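Local coordinates for protein Hia (Adhesin) (Haemophilus influenzae, PDB 3EMF) that probably mediates adhesion of the bacterium to host cells as a trimeric autotransporter, this chain being one subunit of its BD2 binding domain, at residues Thr3-Lys8 / Asn55-Val60; Gly37-Asn42 / Leu63-Trp68. All coordinates share one frame; numbering follows the deposited sequence.

Interaction 1 of 2, residues Thr3-Lys8 / Asn55-Val60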
loop_
_atom_site.group_PDB
_atom_site.type_symbol
_atom_site.label_atom_id
_atom_site.label_comp_id
_atom_site.label_asym_id
_atom_site.label_seq_id
_atom_site.Cartn_x
_atom_site.Cartn_y
_atom_site.Cartn_z
ATOM N N THR A 3 21.129 16.713 -8.425
ATOM C CA THR A 3 20.688 17.531 -7.309
ATOM C C THR A 3 20.221 16.713 -6.118
ATOM O O THR A 3 19.383 15.821 -6.268
ATOM N N PRO A 4 20.777 17.001 -4.926
ATOM C CA PRO A 4 20.410 16.338 -3.666
ATOM C C PRO A 4 19.137 16.922 -3.052
ATOM O O PRO A 4 19.208 17.916 -2.331
ATOM C CB PRO A 4 21.606 16.631 -2.745
ATOM C CG PRO A 4 22.677 17.221 -3.633
ATOM C CD PRO A 4 21.940 17.885 -4.752
ATOM N N VAL A 5 17.994 16.307 -3.334
ATOM C CA VAL A 5 16.720 16.782 -2.811
ATOM C C VAL A 5 16.444 16.157 -1.451
ATOM O O VAL A 5 16.571 14.944 -1.275
ATOM C CB VAL A 5 15.555 16.427 -3.763
ATOM C CG1 VAL A 5 14.209 16.767 -3.126
ATOM C CG2 VAL A 5 15.726 17.127 -5.102
ATOM N N THR A 6 16.054 16.989 -0.493
ATOM C CA THR A 6 15.726 16.517 0.848
ATOM C C THR A 6 14.454 17.184 1.368
ATOM O O THR A 6 14.029 18.205 0.848
ATOM C CB THR A 6 16.870 16.807 1.837
ATOM O OG1 THR A 6 16.967 18.224 2.068
ATOM C CG2 THR A 6 18.192 16.295 1.283
ATOM N N ASN A 7 13.840 16.585 2.381
ATOM C CA ASN A 7 12.788 17.263 3.121
ATOM C C ASN A 7 12.859 16.864 4.592
ATOM O O ASN A 7 13.729 16.085 4.973
ATOM C CB ASN A 7 11.398 17.046 2.485
ATOM C CG ASN A 7 10.968 15.598 2.475
ATOM O OD1 ASN A 7 11.259 14.853 3.408
ATOM N ND2 ASN A 7 10.255 15.194 1.421
ATOM N N LYS A 8 11.974 17.414 5.416
ATOM C CA LYS A 8 12.095 17.278 6.869
ATOM C C LYS A 8 11.210 16.181 7.461
ATOM O O LYS A 8 11.132 16.040 8.672
ATOM C CB LYS A 8 11.779 18.615 7.556
ATOM C CG LYS A 8 12.938 19.598 7.637
ATOM C CD LYS A 8 12.449 20.935 8.205
ATOM C CE LYS A 8 13.596 21.885 8.535
ATOM N NZ LYS A 8 13.136 23.079 9.322
ATOM N N ASN A 55 3.152 21.090 -0.900
ATOM C CA ASN A 55 3.923 21.408 -2.112
ATOM C C ASN A 55 5.430 21.312 -1.902
ATOM O O ASN A 55 6.181 22.211 -2.273
ATOM C CB ASN A 55 3.564 22.792 -2.663
ATOM C CG ASN A 55 2.182 22.824 -3.311
ATOM O OD1 ASN A 55 1.675 21.798 -3.769
ATOM N ND2 ASN A 55 1.571 24.002 -3.347
ATOM N N THR A 56 5.848 20.208 -1.296
ATOM C CA THR A 56 7.245 19.926 -1.021
ATOM C C THR A 56 7.616 18.740 -1.886
ATOM O O THR A 56 6.798 17.833 -2.083
ATOM C CB THR A 56 7.424 19.555 0.461
ATOM O OG1 THR A 56 6.927 20.627 1.278
ATOM C CG2 THR A 56 8.897 19.286 0.801
ATOM N N ALA A 57 8.831 18.758 -2.422
ATOM C CA ALA A 57 9.356 17.628 -3.185
ATOM C C ALA A 57 9.353 16.367 -2.331
ATOM O O ALA A 57 9.844 16.370 -1.207
ATOM C CB ALA A 57 10.763 17.922 -3.662
ATOM N N ALA A 58 8.774 15.290 -2.861
ATOM C CA ALA A 58 8.924 13.986 -2.234
ATOM C C ALA A 58 10.254 13.386 -2.698
ATOM O O ALA A 58 10.709 13.649 -3.811
ATOM C CB ALA A 58 7.777 13.073 -2.595
ATOM N N THR A 59 10.897 12.614 -1.836
ATOM C CA THR A 59 12.171 11.980 -2.199
ATOM C C THR A 59 12.024 10.471 -2.349
ATOM O O THR A 59 11.054 9.883 -1.882
ATOM C CB THR A 59 13.253 12.246 -1.143
ATOM O OG1 THR A 59 12.952 11.484 0.030
ATOM C CG2 THR A 59 13.299 13.737 -0.807
ATOM N N VAL A 60 13.001 9.848 -2.995
ATOM C CA VAL A 60 13.020 8.393 -3.100
ATOM C C VAL A 60 13.138 7.789 -1.704
ATOM O O VAL A 60 12.524 6.780 -1.422
ATOM C CB VAL A 60 14.150 7.905 -4.035
ATOM C CG1 VAL A 60 14.212 6.368 -4.066
ATOM C CG2 VAL A 60 13.936 8.488 -5.448
#
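The carboxamide of N7 reaches across to the backbone of the other segment, where ND2 donates to A57 O at 2.9 Å. It is the one hydrogen bond between segments 3-8 and 55-60, two loop segments of the trimeric adhesin's binding domain, and it ties the N-terminal end of the chain to the loop that leads into helix 60-63. The N-H points at the oxygen at 154°, the donor lies in the carbonyl plane, and A57 O in turn sits only 12° out of the N7 amide plane, so the bond favours one rotation of the carboxamide. CG of N7 stands between its own backbone N and carbonyl carbon (chi1 63°), which turns the amide toward the A57 carbonyl. On the same side chain, OD1 takes a weak hydrogen bond from the backbone N of L9, while CB rests 3.8 Å from the methyl CG2 of T56. The hydroxyl of T56 is turned to the chain before it and bonds to E53 O.

Two residues earlier, V5 brings its CG1 branch against the loop, 3.7 Å from A57 CB. V5 and T59 run past one another in opposite directions, V5 CG1 and T59 CG2 3.9 Å apart. T59 divides its work: it is the N-cap of helix 60-63, with OG1 bonded to the backbone N of N62, and its methyl CG2 meets the N-terminal segment. The contact is also part of the trimer interface. V5 packs on A57 of the second subunit and N7 on V60 of the third, while A58 makes backbone hydrogen bonds to both. Within the chain, T59 CG2 closes the contact by resting 3.5 Å from V5 O.

Interaction 2 of 2, residues Gly37-Asn42 / Leu63-Trp68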
loop_
_atom_site.group_PDB
_atom_site.type_symbol
_atom_site.label_atom_id
_atom_site.label_comp_id
_atom_site.label_asym_id
_atom_site.label_seq_id
_atom_site.Cartn_x
_atom_site.Cartn_y
_atom_site.Cartn_z
ATOM N N GLY A 37 9.511 3.283 11.667
ATOM C CA GLY A 37 10.181 3.384 10.382
ATOM C C GLY A 37 9.261 3.731 9.213
ATOM O O GLY A 37 9.733 4.021 8.121
ATOM N N LEU A 38 7.950 3.696 9.416
ATOM C CA LEU A 38 7.053 4.172 8.359
ATOM C C LEU A 38 7.086 5.693 8.366
ATOM O O LEU A 38 7.280 6.302 9.412
ATOM C CB LEU A 38 5.614 3.674 8.565
ATOM C CG LEU A 38 5.363 2.167 8.502
ATOM C CD1 LEU A 38 3.861 1.837 8.654
ATOM C CD2 LEU A 38 5.904 1.617 7.198
ATOM N N LEU A 39 6.874 6.295 7.200
ATOM C CA LEU A 39 6.915 7.739 7.055
ATOM C C LEU A 39 5.831 8.372 7.909
ATOM O O LEU A 39 4.688 7.908 7.947
ATOM C CB LEU A 39 6.721 8.128 5.582
ATOM C CG LEU A 39 7.244 9.489 5.107
ATOM C CD1 LEU A 39 8.743 9.604 5.395
ATOM C CD2 LEU A 39 6.958 9.667 3.608
ATOM N N ASN A 40 6.195 9.430 8.613
ATOM C CA ASN A 40 5.215 10.190 9.354
ATOM C C ASN A 40 4.743 11.374 8.504
ATOM O O ASN A 40 5.366 12.420 8.481
ATOM C CB ASN A 40 5.772 10.680 10.689
ATOM C CG ASN A 40 4.721 11.410 11.497
ATOM O OD1 ASN A 40 3.612 11.636 11.006
ATOM N ND2 ASN A 40 5.048 11.773 12.736
ATOM N N LEU A 41 3.646 11.189 7.788
ATOM C CA LEU A 41 3.191 12.218 6.868
ATOM C C LEU A 41 2.399 13.316 7.568
ATOM O O LEU A 41 2.267 14.422 7.048
ATOM C CB LEU A 41 2.373 11.591 5.729
ATOM C CG LEU A 41 3.198 10.900 4.644
ATOM C CD1 LEU A 41 2.282 10.236 3.622
ATOM C CD2 LEU A 41 4.130 11.891 3.957
ATOM N N ASN A 42 1.893 13.023 8.758
ATOM C CA ASN A 42 0.931 13.918 9.394
ATOM C C ASN A 42 1.460 14.684 10.605
ATOM O O ASN A 42 0.684 15.073 11.482
ATOM C CB ASN A 42 -0.314 13.127 9.784
ATOM C CG ASN A 42 -1.543 14.002 9.886
ATOM O OD1 ASN A 42 -2.393 13.799 10.754
ATOM N ND2 ASN A 42 -1.638 14.993 9.008
ATOM N N LEU A 63 9.700 7.319 -0.455
ATOM C CA LEU A 63 8.993 6.163 -1.027
ATOM C C LEU A 63 9.360 4.901 -0.281
ATOM O O LEU A 63 8.533 4.005 -0.144
ATOM C CB LEU A 63 9.336 5.968 -2.498
ATOM C CG LEU A 63 9.189 7.200 -3.395
ATOM C CD1 LEU A 63 9.409 6.833 -4.856
ATOM C CD2 LEU A 63 7.832 7.786 -3.187
ATOM N N ARG A 64 10.605 4.851 0.213
ATOM C CA ARG A 64 11.124 3.661 0.859
ATOM C C ARG A 64 10.520 3.491 2.244
ATOM O O ARG A 64 10.704 2.468 2.880
ATOM C CB ARG A 64 12.654 3.702 0.940
ATOM C CG ARG A 64 13.328 3.673 -0.426
ATOM C CD ARG A 64 14.837 3.599 -0.334
ATOM N NE ARG A 64 15.402 3.295 -1.643
ATOM C CZ ARG A 64 16.330 4.019 -2.250
ATOM N NH1 ARG A 64 16.837 5.093 -1.654
ATOM N NH2 ARG A 64 16.763 3.661 -3.449
ATOM N N LYS A 65 9.792 4.502 2.703
ATOM C CA LYS A 65 9.187 4.446 4.029
ATOM C C LYS A 65 7.665 4.417 3.978
ATOM O O LYS A 65 7.001 4.494 5.011
ATOM C CB LYS A 65 9.645 5.632 4.874
ATOM C CG LYS A 65 11.134 5.671 5.113
ATOM C CD LYS A 65 11.445 6.742 6.157
ATOM C CE LYS A 65 12.923 6.708 6.547
ATOM N NZ LYS A 65 13.820 6.910 5.370
ATOM N N LEU A 66 7.120 4.273 2.783
ATOM C CA LEU A 66 5.680 4.123 2.617
ATOM C C LEU A 66 5.210 2.716 2.957
ATOM O O LEU A 66 5.917 1.731 2.746
ATOM C CB LEU A 66 5.293 4.441 1.175
ATOM C CG LEU A 66 5.492 5.869 0.676
ATOM C CD1 LEU A 66 5.067 5.921 -0.805
ATOM C CD2 LEU A 66 4.699 6.854 1.491
ATOM N N GLY A 67 4.000 2.615 3.480
ATOM C CA GLY A 67 3.484 1.315 3.818
ATOM C C GLY A 67 2.233 1.387 4.647
ATOM O O GLY A 67 1.761 2.468 4.995
ATOM N N TRP A 68 1.670 0.222 4.921
ATOM C CA TRP A 68 0.540 0.130 5.821
ATOM C C TRP A 68 0.812 -1.021 6.779
ATOM O O TRP A 68 1.671 -1.870 6.516
ATOM C CB TRP A 68 -0.780 -0.074 5.037
ATOM C CG TRP A 68 -0.754 -1.156 4.008
ATOM C CD1 TRP A 68 -0.240 -1.081 2.730
ATOM C CD2 TRP A 68 -1.298 -2.477 4.142
ATOM N NE1 TRP A 68 -0.433 -2.277 2.083
ATOM C CE2 TRP A 68 -1.090 -3.142 2.923
ATOM C CE3 TRP A 68 -1.955 -3.157 5.174
ATOM C CZ2 TRP A 68 -1.496 -4.465 2.715
ATOM C CZ3 TRP A 68 -2.358 -4.463 4.963
ATOM C CH2 TRP A 68 -2.134 -5.099 3.745
#
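A type I beta turn from L63 to L66 presents K65 O to the backbone of L39, whose N donates to it at 2.8 Å with an N-H...O angle of 158°. This joins a loop of the N-terminal part of the binding domain to the turn between helix 60-63 and strand 67-74, leading into the strands assigned to the Trp-ring family. The L39 N-H approaches tilted 35° from the carbonyl plane, and the CA-H of L38 makes a second, weaker contact with the same oxygen, CA lying 3.4 Å from K65 O.

The side chain of L39 crosses that of K65 at about a right angle. Its CB lies 3.9 Å from K65 CB, and its CD1 branch reaches K65 CD. The other branch, CD2, comes up alongside L66, 4.2 Å from CD2 of that residue, with both leucines pointing the same way. With CG beside its own backbone N (chi1 -64°), L38 sends CD2 past K65 O to G67, which has no side chain to obstruct it, and L38 CD2 ends 4.2 Å from G67 CA. L38 also touches Q83 and K85 of strand 80-85, the neighbour of strand 67-74 in its sheet.

Other subunits finish the junction. H86 of the third subunit donates from NE2 to L39 O and accepts at ND1 from the backbone N of G67, so one imidazole bridges both segments. R64 meets the second subunit through a salt bridge from NH1 to D54 OD1, and W68 stacks edge-to-face with W68 of each neighbouring subunit. The aliphatic part of K65 also runs past the backbone of G37, with K65 CB 3.6 Å from G37 O.

Along the chain the segments alternate: 3-8, 37-42, 55-60, then 63-68, so the two contacts cross in sequence. Their centres lie 14 Å apart, and helix 60-63 joins the two second segments, starting in one and ending in the other. Interaction 1 sits about 20 Å from the centre of the chain and is partly buried; interaction 2 is buried, about 6 Å from that centre, where strand 67-74 begins. Together they join loops 3-8 and 37-42 to the residues just before and just after helix 60-63. Both also meet the second and third subunits, which is consistent with this part of the chain being stabilised within the trimer.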